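Local coordinates for poly A polymerase (Aquifex aeolicus, PDB 4WBY), which adds the terminal adenosine to tRNAs ending in CC, using ATP and magnesium, and so completes their 3' CCA end, at residues 29-35 / 122-127; 44-50 / 84-90; 299-303 / 335-341. All coordinates share one frame; numbering follows the deposited sequence.

Contact 1. Residues 29-35 / 122-127. With SO4 (sulfate ion), chain D.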
loop_
_atom_site.group_PDB
_atom_site.type_symbol
_atom_site.label_atom_id
_atom_site.label_comp_id
_atom_site.label_asym_id
_atom_site.label_seq_id
_atom_site.Cartn_x
_atom_site.Cartn_y
_atom_site.Cartn_z
ATOM N N ILE A 29 12.382 -20.453 2.855
ATOM C CA ILE A 29 11.796 -19.194 2.400
ATOM C C ILE A 29 10.321 -19.251 2.779
ATOM O O ILE A 29 9.697 -20.296 2.616
ATOM C CB ILE A 29 11.967 -18.997 0.887
ATOM C CG1 ILE A 29 13.447 -18.957 0.529
ATOM C CG2 ILE A 29 11.276 -17.719 0.425
ATOM C CD1 ILE A 29 13.717 -19.107 -0.956
ATOM N N VAL A 30 9.762 -18.166 3.317
ATOM C CA VAL A 30 8.397 -18.230 3.864
ATOM C C VAL A 30 7.499 -17.050 3.499
ATOM O O VAL A 30 7.972 -15.938 3.273
ATOM C CB VAL A 30 8.388 -18.305 5.404
ATOM C CG1 VAL A 30 9.155 -19.520 5.903
ATOM C CG2 VAL A 30 8.939 -17.017 5.997
ATOM N N GLY A 31 6.197 -17.322 3.436
ATOM C CA GLY A 31 5.176 -16.299 3.554
ATOM C C GLY A 31 4.794 -15.592 2.277
ATOM O O GLY A 31 4.659 -16.217 1.224
ATOM N N GLY A 32 4.638 -14.277 2.372
ATOM C CA GLY A 32 4.256 -13.465 1.227
ATOM C C GLY A 32 5.228 -13.608 0.068
ATOM O O GLY A 32 4.837 -13.534 -1.090
ATOM N N VAL A 33 6.506 -13.821 0.374
ATOM C CA VAL A 33 7.499 -13.984 -0.688
ATOM C C VAL A 33 7.226 -15.259 -1.498
ATOM O O VAL A 33 7.370 -15.277 -2.721
ATOM C CB VAL A 33 8.918 -14.012 -0.112
ATOM C CG1 VAL A 33 9.923 -14.205 -1.225
ATOM C CG2 VAL A 33 9.176 -12.716 0.642
ATOM N N VAL A 34 6.791 -16.316 -0.819
ATOM C CA VAL A 34 6.473 -17.560 -1.511
ATOM C C VAL A 34 5.226 -17.366 -2.365
ATOM O O VAL A 34 5.183 -17.806 -3.513
ATOM C CB VAL A 34 6.276 -18.727 -0.510
ATOM C CG1 VAL A 34 5.824 -19.985 -1.232
ATOM C CG2 VAL A 34 7.582 -18.984 0.265
ATOM N N ARG A 35 4.221 -16.693 -1.808
ATOM C CA ARG A 35 3.049 -16.292 -2.584
ATOM C C ARG A 35 3.475 -15.557 -3.857
ATOM O O ARG A 35 3.035 -15.892 -4.964
ATOM C CB ARG A 35 2.128 -15.409 -1.738
ATOM C CG ARG A 35 0.893 -14.877 -2.469
ATOM C CD ARG A 35 0.339 -13.632 -1.774
ATOM N NE ARG A 35 1.324 -12.547 -1.821
ATOM C CZ ARG A 35 1.665 -11.766 -0.803
ATOM N NH1 ARG A 35 1.089 -11.913 0.384
ATOM N NH2 ARG A 35 2.577 -10.813 -0.988
ATOM N N ILE A 122 -2.823 -18.543 1.665
ATOM C CA ILE A 122 -1.920 -18.257 0.559
ATOM C C ILE A 122 -0.637 -17.583 1.047
ATOM O O ILE A 122 0.338 -17.508 0.300
ATOM C CB ILE A 122 -2.584 -17.391 -0.534
ATOM C CG1 ILE A 122 -2.994 -16.017 0.012
ATOM C CG2 ILE A 122 -3.750 -18.145 -1.190
ATOM C CD1 ILE A 122 -3.436 -15.033 -1.071
ATOM N N ASN A 123 -0.640 -17.120 2.299
ATOM C CA ASN A 123 0.533 -16.496 2.919
ATOM C C ASN A 123 1.255 -17.407 3.904
ATOM O O ASN A 123 2.176 -16.971 4.611
ATOM C CB ASN A 123 0.129 -15.209 3.647
ATOM C CG ASN A 123 -0.412 -14.161 2.713
ATOM O OD1 ASN A 123 -0.127 -14.169 1.514
ATOM N ND2 ASN A 123 -1.206 -13.237 3.257
ATOM N N ALA A 124 0.852 -18.670 3.946
ATOM C CA ALA A 124 1.336 -19.574 4.975
ATOM C C ALA A 124 2.106 -20.752 4.386
ATOM O O ALA A 124 2.178 -21.816 4.991
ATOM C CB ALA A 124 0.174 -20.072 5.824
ATOM N N MET A 125 2.698 -20.555 3.215
ATOM C CA MET A 125 3.526 -21.587 2.597
ATOM C C MET A 125 5.009 -21.306 2.755
ATOM O O MET A 125 5.415 -20.192 3.095
ATOM C CB MET A 125 3.179 -21.732 1.118
ATOM C CG MET A 125 1.762 -22.273 0.931
ATOM S SD MET A 125 1.240 -22.414 -0.788
ATOM C CE MET A 125 0.931 -20.698 -1.175
ATOM N N ALA A 126 5.816 -22.331 2.508
ATOM C CA ALA A 126 7.264 -22.207 2.600
ATOM C C ALA A 126 7.933 -22.956 1.456
ATOM O O ALA A 126 7.333 -23.844 0.842
ATOM C CB ALA A 126 7.761 -22.738 3.936
ATOM N N ILE A 127 9.174 -22.580 1.167
ATOM C CA ILE A 127 10.010 -23.327 0.243
ATOM C C ILE A 127 11.242 -23.794 0.994
ATOM O O ILE A 127 11.982 -22.975 1.547
ATOM C CB ILE A 127 10.439 -22.476 -0.973
ATOM C CG1 ILE A 127 9.208 -21.974 -1.731
ATOM C CG2 ILE A 127 11.349 -23.289 -1.900
ATOM C CD1 ILE A 127 9.493 -20.819 -2.679
HETATM S S SO4 D . 2.627 -8.259 1.835
HETATM O O1 SO4 D . 2.697 -9.723 2.002
HETATM O O2 SO4 D . 2.313 -7.982 0.437
HETATM O O3 SO4 D . 1.615 -7.672 2.713
HETATM O O4 SO4 D . 3.940 -7.702 2.143
HETATM O O HOH W 1 2.875 -18.396 1.276
#

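Contact 2. Residues 44-50 / 84-90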
loop_
_atom_site.group_PDB
_atom_site.type_symbol
_atom_site.label_atom_id
_atom_site.label_comp_id
_atom_site.label_asym_id
_atom_site.label_seq_id
_atom_site.Cartn_x
_atom_site.Cartn_y
_atom_site.Cartn_z
ATOM N N TRP A 44 12.727 -9.242 -4.662
ATOM C CA TRP A 44 14.051 -8.845 -4.192
ATOM C C TRP A 44 14.151 -8.802 -2.681
ATOM O O TRP A 44 15.243 -8.634 -2.138
ATOM C CB TRP A 44 14.438 -7.488 -4.779
ATOM C CG TRP A 44 14.658 -7.587 -6.240
ATOM C CD1 TRP A 44 13.779 -7.251 -7.231
ATOM C CD2 TRP A 44 15.816 -8.116 -6.891
ATOM N NE1 TRP A 44 14.332 -7.520 -8.460
ATOM C CE2 TRP A 44 15.584 -8.049 -8.278
ATOM C CE3 TRP A 44 17.036 -8.626 -6.434
ATOM C CZ2 TRP A 44 16.523 -8.480 -9.213
ATOM C CZ3 TRP A 44 17.968 -9.050 -7.362
ATOM C CH2 TRP A 44 17.708 -8.973 -8.735
ATOM N N ASP A 45 13.011 -8.952 -2.016
ATOM C CA ASP A 45 12.941 -8.986 -0.565
ATOM C C ASP A 45 12.585 -10.407 -0.166
ATOM O O ASP A 45 11.464 -10.858 -0.400
ATOM C CB ASP A 45 11.897 -7.991 -0.034
ATOM C CG ASP A 45 12.297 -6.531 -0.238
ATOM O OD1 ASP A 45 13.250 -6.247 -0.994
ATOM O OD2 ASP A 45 11.637 -5.656 0.357
ATOM N N VAL A 46 13.544 -11.125 0.404
ATOM C CA VAL A 46 13.347 -12.527 0.723
ATOM C C VAL A 46 13.356 -12.750 2.225
ATOM O O VAL A 46 14.288 -12.321 2.919
ATOM C CB VAL A 46 14.433 -13.405 0.067
ATOM C CG1 VAL A 46 14.125 -14.895 0.237
ATOM C CG2 VAL A 46 14.579 -13.060 -1.408
ATOM N N ASP A 47 12.314 -13.426 2.712
ATOM C CA ASP A 47 12.165 -13.737 4.130
ATOM C C ASP A 47 12.429 -15.212 4.381
ATOM O O ASP A 47 11.863 -16.074 3.701
ATOM C CB ASP A 47 10.763 -13.373 4.623
ATOM C CG ASP A 47 10.436 -11.911 4.428
ATOM O OD1 ASP A 47 11.368 -11.078 4.454
ATOM O OD2 ASP A 47 9.234 -11.596 4.251
ATOM N N PHE A 48 13.308 -15.491 5.337
ATOM C CA PHE A 48 13.610 -16.860 5.747
ATOM C C PHE A 48 13.151 -17.128 7.162
ATOM O O PHE A 48 13.239 -16.249 8.023
ATOM C CB PHE A 48 15.114 -17.150 5.694
ATOM C CG PHE A 48 15.702 -17.170 4.321
ATOM C CD1 PHE A 48 16.185 -16.008 3.741
ATOM C CD2 PHE A 48 15.836 -18.369 3.629
ATOM C CE1 PHE A 48 16.761 -16.027 2.477
ATOM C CE2 PHE A 48 16.416 -18.391 2.367
ATOM C CZ PHE A 48 16.883 -17.219 1.795
ATOM N N VAL A 49 12.712 -18.358 7.413
ATOM C CA VAL A 49 12.502 -18.832 8.771
ATOM C C VAL A 49 13.506 -19.940 9.031
ATOM O O VAL A 49 13.750 -20.800 8.172
ATOM C CB VAL A 49 11.054 -19.321 9.012
ATOM C CG1 VAL A 49 10.950 -20.180 10.280
ATOM C CG2 VAL A 49 10.125 -18.133 9.121
ATOM N N VAL A 50 14.112 -19.893 10.211
ATOM C CA VAL A 50 15.105 -20.871 10.611
ATOM C C VAL A 50 14.581 -21.648 11.800
ATOM O O VAL A 50 14.100 -21.057 12.763
ATOM C CB VAL A 50 16.444 -20.193 10.971
ATOM C CG1 VAL A 50 17.510 -21.229 11.388
ATOM C CG2 VAL A 50 16.930 -19.330 9.803
ATOM N N LYS A 84 21.342 -6.487 -4.546
ATOM C CA LYS A 84 19.980 -5.963 -4.601
ATOM C C LYS A 84 18.997 -6.715 -3.698
ATOM O O LYS A 84 17.828 -6.326 -3.577
ATOM C CB LYS A 84 19.474 -5.996 -6.046
ATOM C CG LYS A 84 20.240 -5.082 -6.985
ATOM C CD LYS A 84 19.949 -3.627 -6.673
ATOM C CE LYS A 84 20.688 -2.693 -7.621
ATOM N NZ LYS A 84 20.319 -1.272 -7.389
ATOM N N LEU A 85 19.457 -7.793 -3.074
ATOM C CA LEU A 85 18.593 -8.628 -2.232
ATOM C C LEU A 85 18.515 -8.159 -0.784
ATOM O O LEU A 85 19.529 -8.104 -0.091
ATOM C CB LEU A 85 19.083 -10.071 -2.235
ATOM C CG LEU A 85 18.906 -10.854 -3.523
ATOM C CD1 LEU A 85 19.655 -12.174 -3.393
ATOM C CD2 LEU A 85 17.429 -11.095 -3.787
ATOM N N LYS A 86 17.311 -7.859 -0.320
ATOM C CA LYS A 86 17.096 -7.558 1.091
ATOM C C LYS A 86 16.621 -8.824 1.777
ATOM O O LYS A 86 15.585 -9.385 1.401
ATOM C CB LYS A 86 16.079 -6.428 1.271
ATOM C CG LYS A 86 16.589 -5.100 0.738
ATOM C CD LYS A 86 15.560 -3.993 0.918
ATOM C CE LYS A 86 15.280 -3.739 2.391
ATOM N NZ LYS A 86 14.367 -2.580 2.599
ATOM N N LEU A 87 17.383 -9.271 2.768
ATOM C CA LEU A 87 17.128 -10.537 3.433
ATOM C C LEU A 87 16.700 -10.361 4.885
ATOM O O LEU A 87 17.269 -9.557 5.630
ATOM C CB LEU A 87 18.379 -11.421 3.376
ATOM C CG LEU A 87 19.013 -11.603 1.998
ATOM C CD1 LEU A 87 20.326 -12.356 2.142
ATOM C CD2 LEU A 87 18.069 -12.314 1.029
ATOM N N GLU A 88 15.699 -11.131 5.285
ATOM C CA GLU A 88 15.313 -11.226 6.683
ATOM C C GLU A 88 15.407 -12.679 7.117
ATOM O O GLU A 88 14.974 -13.571 6.388
ATOM C CB GLU A 88 13.895 -10.709 6.908
ATOM C CG GLU A 88 13.389 -10.998 8.308
ATOM C CD GLU A 88 11.920 -10.694 8.473
ATOM O OE1 GLU A 88 11.559 -9.502 8.401
ATOM O OE2 GLU A 88 11.127 -11.645 8.673
ATOM N N PHE A 89 15.970 -12.905 8.301
ATOM C CA PHE A 89 16.044 -14.227 8.905
ATOM C C PHE A 89 15.339 -14.195 10.248
ATOM O O PHE A 89 15.671 -13.376 11.101
ATOM C CB PHE A 89 17.501 -14.667 9.078
ATOM C CG PHE A 89 18.195 -14.924 7.786
ATOM C CD1 PHE A 89 18.776 -13.886 7.078
ATOM C CD2 PHE A 89 18.238 -16.201 7.255
ATOM C CE1 PHE A 89 19.398 -14.126 5.873
ATOM C CE2 PHE A 89 18.853 -16.443 6.046
ATOM C CZ PHE A 89 19.439 -15.409 5.360
ATOM N N ALA A 90 14.367 -15.077 10.433
ATOM C CA ALA A 90 13.594 -15.114 11.665
ATOM C C ALA A 90 13.607 -16.509 12.252
ATOM O O ALA A 90 13.551 -17.494 11.534
ATOM C CB ALA A 90 12.152 -14.655 11.425
HETATM O O HOH W 2 15.808 -5.208 -2.315
HETATM O O HOH W 3 11.838 -3.109 0.733
HETATM O O HOH W 4 13.220 -9.206 3.242
HETATM O O HOH W 5 10.793 -8.769 5.385
HETATM O O HOH W 6 11.084 -14.292 7.991
#

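Contact 3. Residues 299-303 / 335-341. With SO4 (sulfate ion), chain E.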
loop_
_atom_site.group_PDB
_atom_site.type_symbol
_atom_site.label_atom_id
_atom_site.label_comp_id
_atom_site.label_asym_id
_atom_site.label_seq_id
_atom_site.Cartn_x
_atom_site.Cartn_y
_atom_site.Cartn_z
ATOM N N TRP A 299 1.861 17.488 1.859
ATOM C CA TRP A 299 1.039 17.909 0.729
ATOM C C TRP A 299 -0.394 17.420 0.882
ATOM O O TRP A 299 -1.324 18.104 0.482
ATOM C CB TRP A 299 1.632 17.451 -0.614
ATOM C CG TRP A 299 1.655 15.953 -0.896
ATOM C CD1 TRP A 299 2.723 15.109 -0.730
ATOM C CD2 TRP A 299 0.603 15.154 -1.459
ATOM N NE1 TRP A 299 2.391 13.837 -1.135
ATOM C CE2 TRP A 299 1.094 13.837 -1.581
ATOM C CE3 TRP A 299 -0.713 15.418 -1.853
ATOM C CZ2 TRP A 299 0.315 12.790 -2.084
ATOM C CZ3 TRP A 299 -1.483 14.374 -2.358
ATOM C CH2 TRP A 299 -0.966 13.081 -2.464
ATOM N N VAL A 300 -0.569 16.248 1.483
ATOM C CA VAL A 300 -1.904 15.708 1.713
ATOM C C VAL A 300 -2.655 16.543 2.748
ATOM O O VAL A 300 -3.829 16.888 2.563
ATOM C CB VAL A 300 -1.841 14.244 2.180
ATOM C CG1 VAL A 300 -3.239 13.716 2.484
ATOM C CG2 VAL A 300 -1.141 13.380 1.131
ATOM N N ARG A 301 -1.975 16.868 3.840
ATOM C CA ARG A 301 -2.596 17.636 4.904
ATOM C C ARG A 301 -2.922 19.050 4.437
ATOM O O ARG A 301 -3.981 19.589 4.778
ATOM C CB ARG A 301 -1.693 17.650 6.138
ATOM C CG ARG A 301 -1.531 16.247 6.724
ATOM C CD ARG A 301 -0.679 16.212 7.974
ATOM N NE ARG A 301 0.739 16.328 7.674
ATOM C CZ ARG A 301 1.468 17.394 7.984
ATOM N NH1 ARG A 301 0.899 18.423 8.596
ATOM N NH2 ARG A 301 2.754 17.436 7.671
ATOM N N GLU A 302 -2.043 19.634 3.623
ATOM C CA GLU A 302 -2.296 20.961 3.079
ATOM C C GLU A 302 -3.421 20.911 2.043
ATOM O O GLU A 302 -4.267 21.804 1.995
ATOM C CB GLU A 302 -1.024 21.546 2.465
ATOM C CG GLU A 302 0.117 21.783 3.463
ATOM C CD GLU A 302 -0.125 22.931 4.433
ATOM O OE1 GLU A 302 -1.103 23.694 4.257
ATOM O OE2 GLU A 302 0.683 23.079 5.374
ATOM N N THR A 303 -3.449 19.867 1.220
ATOM C CA THR A 303 -4.531 19.750 0.246
ATOM C C THR A 303 -5.872 19.555 0.947
ATOM O O THR A 303 -6.882 20.107 0.507
ATOM C CB THR A 303 -4.262 18.613 -0.756
ATOM O OG1 THR A 303 -3.220 19.039 -1.642
ATOM C CG2 THR A 303 -5.500 18.294 -1.593
ATOM N N HIS A 335 -0.510 22.517 -5.666
ATOM C CA HIS A 335 0.056 21.187 -5.756
ATOM C C HIS A 335 -0.760 20.353 -6.739
ATOM O O HIS A 335 -1.967 20.567 -6.887
ATOM C CB HIS A 335 0.073 20.531 -4.375
ATOM C CG HIS A 335 0.805 19.231 -4.334
ATOM N ND1 HIS A 335 0.160 18.012 -4.323
ATOM C CD2 HIS A 335 2.129 18.956 -4.324
ATOM C CE1 HIS A 335 1.056 17.045 -4.289
ATOM N NE2 HIS A 335 2.261 17.589 -4.293
ATOM N N THR A 336 -0.094 19.412 -7.400
ATOM C CA THR A 336 -0.729 18.492 -8.346
ATOM C C THR A 336 -2.032 17.914 -7.808
ATOM O O THR A 336 -3.006 17.757 -8.551
ATOM C CB THR A 336 0.224 17.328 -8.701
ATOM O OG1 THR A 336 1.388 17.854 -9.339
ATOM C CG2 THR A 336 -0.440 16.332 -9.642
ATOM N N SER A 337 -2.047 17.597 -6.515
ATOM C CA SER A 337 -3.233 16.998 -5.897
ATOM C C SER A 337 -4.485 17.864 -6.050
ATOM O O SER A 337 -5.571 17.341 -6.317
ATOM C CB SER A 337 -2.973 16.705 -4.415
ATOM O OG SER A 337 -2.528 17.856 -3.719
ATOM N N VAL A 338 -4.341 19.179 -5.895
ATOM C CA VAL A 338 -5.504 20.059 -5.977
ATOM C C VAL A 338 -5.981 20.142 -7.429
ATOM O O VAL A 338 -7.181 20.174 -7.686
ATOM C CB VAL A 338 -5.207 21.480 -5.422
ATOM C CG1 VAL A 338 -6.414 22.404 -5.614
ATOM C CG2 VAL A 338 -4.820 21.399 -3.951
ATOM N N LEU A 339 -5.044 20.143 -8.376
ATOM C CA LEU A 339 -5.412 20.127 -9.791
ATOM C C LEU A 339 -6.255 18.898 -10.133
ATOM O O LEU A 339 -7.253 19.000 -10.848
ATOM C CB LEU A 339 -4.174 20.146 -10.683
ATOM C CG LEU A 339 -3.247 21.341 -10.505
ATOM C CD1 LEU A 339 -2.064 21.206 -11.445
ATOM C CD2 LEU A 339 -3.990 22.636 -10.764
ATOM N N LEU A 340 -5.852 17.737 -9.627
ATOM C CA LEU A 340 -6.578 16.511 -9.936
ATOM C C LEU A 340 -7.959 16.529 -9.273
ATOM O O LEU A 340 -8.944 16.085 -9.865
ATOM C CB LEU A 340 -5.763 15.288 -9.516
ATOM C CG LEU A 340 -4.410 15.192 -10.232
ATOM C CD1 LEU A 340 -3.655 13.919 -9.875
ATOM C CD2 LEU A 340 -4.574 15.322 -11.740
ATOM N N LEU A 341 -8.042 17.084 -8.068
ATOM C CA LEU A 341 -9.329 17.235 -7.393
ATOM C C LEU A 341 -10.266 18.144 -8.193
ATOM O O LEU A 341 -11.461 17.868 -8.320
ATOM C CB LEU A 341 -9.130 17.782 -5.978
ATOM C CG LEU A 341 -9.403 16.861 -4.786
ATOM C CD1 LEU A 341 -9.168 15.389 -5.108
ATOM C CD2 LEU A 341 -8.572 17.295 -3.589
HETATM S S SO4 E . 3.922 20.774 9.058
HETATM O O1 SO4 E . 2.734 20.322 9.775
HETATM O O2 SO4 E . 4.215 19.894 7.927
HETATM O O3 SO4 E . 3.726 22.148 8.591
HETATM O O4 SO4 E . 5.073 20.791 9.965
#

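Contact 1. Residues 29-35 / 122-127
R35 and N123 meet beside a sulfate ion in the nucleotidyltransferase head domain, where strand 26-30 runs out into G31 and G32, the paired glycines that open helix 32-38 in this superfamily. Their side chains run the same way, side by side. R35 is extended through its first two torsions and then bends at chi3 (63°), which brings its guanidinium to the amide of N123, with G32 O over one face. NH1 of R35 donates to OD1 of N123 at 2.8 Å, arriving from above the carbonyl plane; the two flat groups stand 76° apart. D119 holds N123 ND2, which is consistent with OD1 being the end turned to the arginine. NH1 and NH2 of R35 both reach O1 of the sulfate, 3.2 Å from each. R172 and R176 also grip the ion, and all four residues belong to the ATP site, so the anion probably marks where phosphate groups are received.

In the first turn of the helix, V34 wedges its two methyls against the other segment: CG1 lies 3.9 Å from M125 CB, while CG2 packs on I127 CG1. I29 and I127 form an antiparallel hydrogen-bonded pair, V30 and A126 the adjoining non-hydrogen-bonded one. G31 N then donates almost straight (177°) to M125 O, and a water donating to G31 O and I122 O accepts from M125 N at 2.9 Å.

Contact 2. Residues 44-50 / 84-90
F48 and F89 lie side by side on one face of two neighbouring parallel strands, 45-50 and 85-90. Six backbone hydrogen bonds join the strands, among them F48 N to E88 O at 2.8 Å: the amides and carbonyls of the 44-50 segment used here belong to W44, V46, F48 and V50, which alternate with K86, E88 and A90 as partners.

The apolar contacts gather on the face of V46, F48, L87 and F89. Both phenylalanines have CG anti to the carbonyl carbon (chi1 -68° in each), which sends the rings the same way; similar second torsions leave their planes 4° apart. They are slid so far that overlap is slight: the centroids are 4.8 Å apart, and F48 CD1 sits over a face of F89, 3.6 Å from its CE2. V50 CG2 meets the edge of the F89 ring, and L87 CD2 that of F48. At the start of the strands W44 CE3 touches K84 CB and L85 CD2, each at 3.6 Å, while its indole N-H is taken by E42. Helices 7-22 and 54-65 pack on this side.

The polar contacts lie on the other face and are largely carried by water. D45 OD1 rests against K86 CB, yet OD2 stays 4.7 Å from K86 NZ and one water bridges them. The carboxylates of D47 and E88 are stacked, planes 14° apart, with D47 OD1 and E88 OE1 separated by 4.3 Å; H79 also binds E88 OE1. Two aspartates on alternate strand residues, D45 and D47, thus project from the same face, as in the DxD motif of nucleotidyltransferases, where they probably coordinate magnesium.

Contact 3. Residues 299-303 / 335-341
W299 and H335 lie with their planes near parallel (23°) but slid apart, so that they barely overlap, with 4.7 Å between the centroids of the imidazole and the five-membered ring of the indole. One face of the indole is covered by V300 CG2, over its centre; on the opposite face H335 CE1 sits toward the rim, 3.4 Å from W299 CE3. The imidazole in turn receives W299 CB over the centre of one face, a CH-pi contact of 3.8 Å from CB to the ring centroid, and S337 CB lies at its edge. W299 holds CG between the backbone N and the carbonyl carbon (chi1 67°), which lays the indole across toward S337, whose CB touches CZ3 at 3.4 Å.

Helices 298-309 and 336-342 belong to the helical part of this seahorse-shaped enzyme, well apart from the head; the short segments here run at 46° to each other, and H335 is the N-cap residue of the second. With an alanine in place of W299, the indole's place between V300 and H335 would probably be left unfilled, and S337 CB would lose its neighbour.

Next to the rings, S337 OG joins two groups: it hydrogen-bonds H335 ND1 at 2.8 Å and T303 OG1 across the contact at a very short 2.5 Å. V338 CG2 packs beside the same threonine hydroxyl, and T303 CG2 meets L341 CD2 tip to tip, 3.8 Å apart.

How the contacts relate
Contacts 1 and 2 share one mixed sheet in the head: strands 26-30 and 45-51 are neighbours, V30 N lies 3.0 Å from D47 O, and residues 44-50 and 84-90 are nested in the loop that contact 1 closes. Contact 1 is buried and antiparallel, and turns its polar side chains to the ATP pocket; contact 2 is parallel and only partly buried, apolar on the face of F48 and F89, hydrated on the face of D45 and D47, the inferred magnesium ligands. Contact 3 comes later in the chain, on the opposite side of its centre, its own centre about 38 Å from that of contact 1. Buried like contact 1, it joins two helices through rings and hydroxyls, away from the known sites.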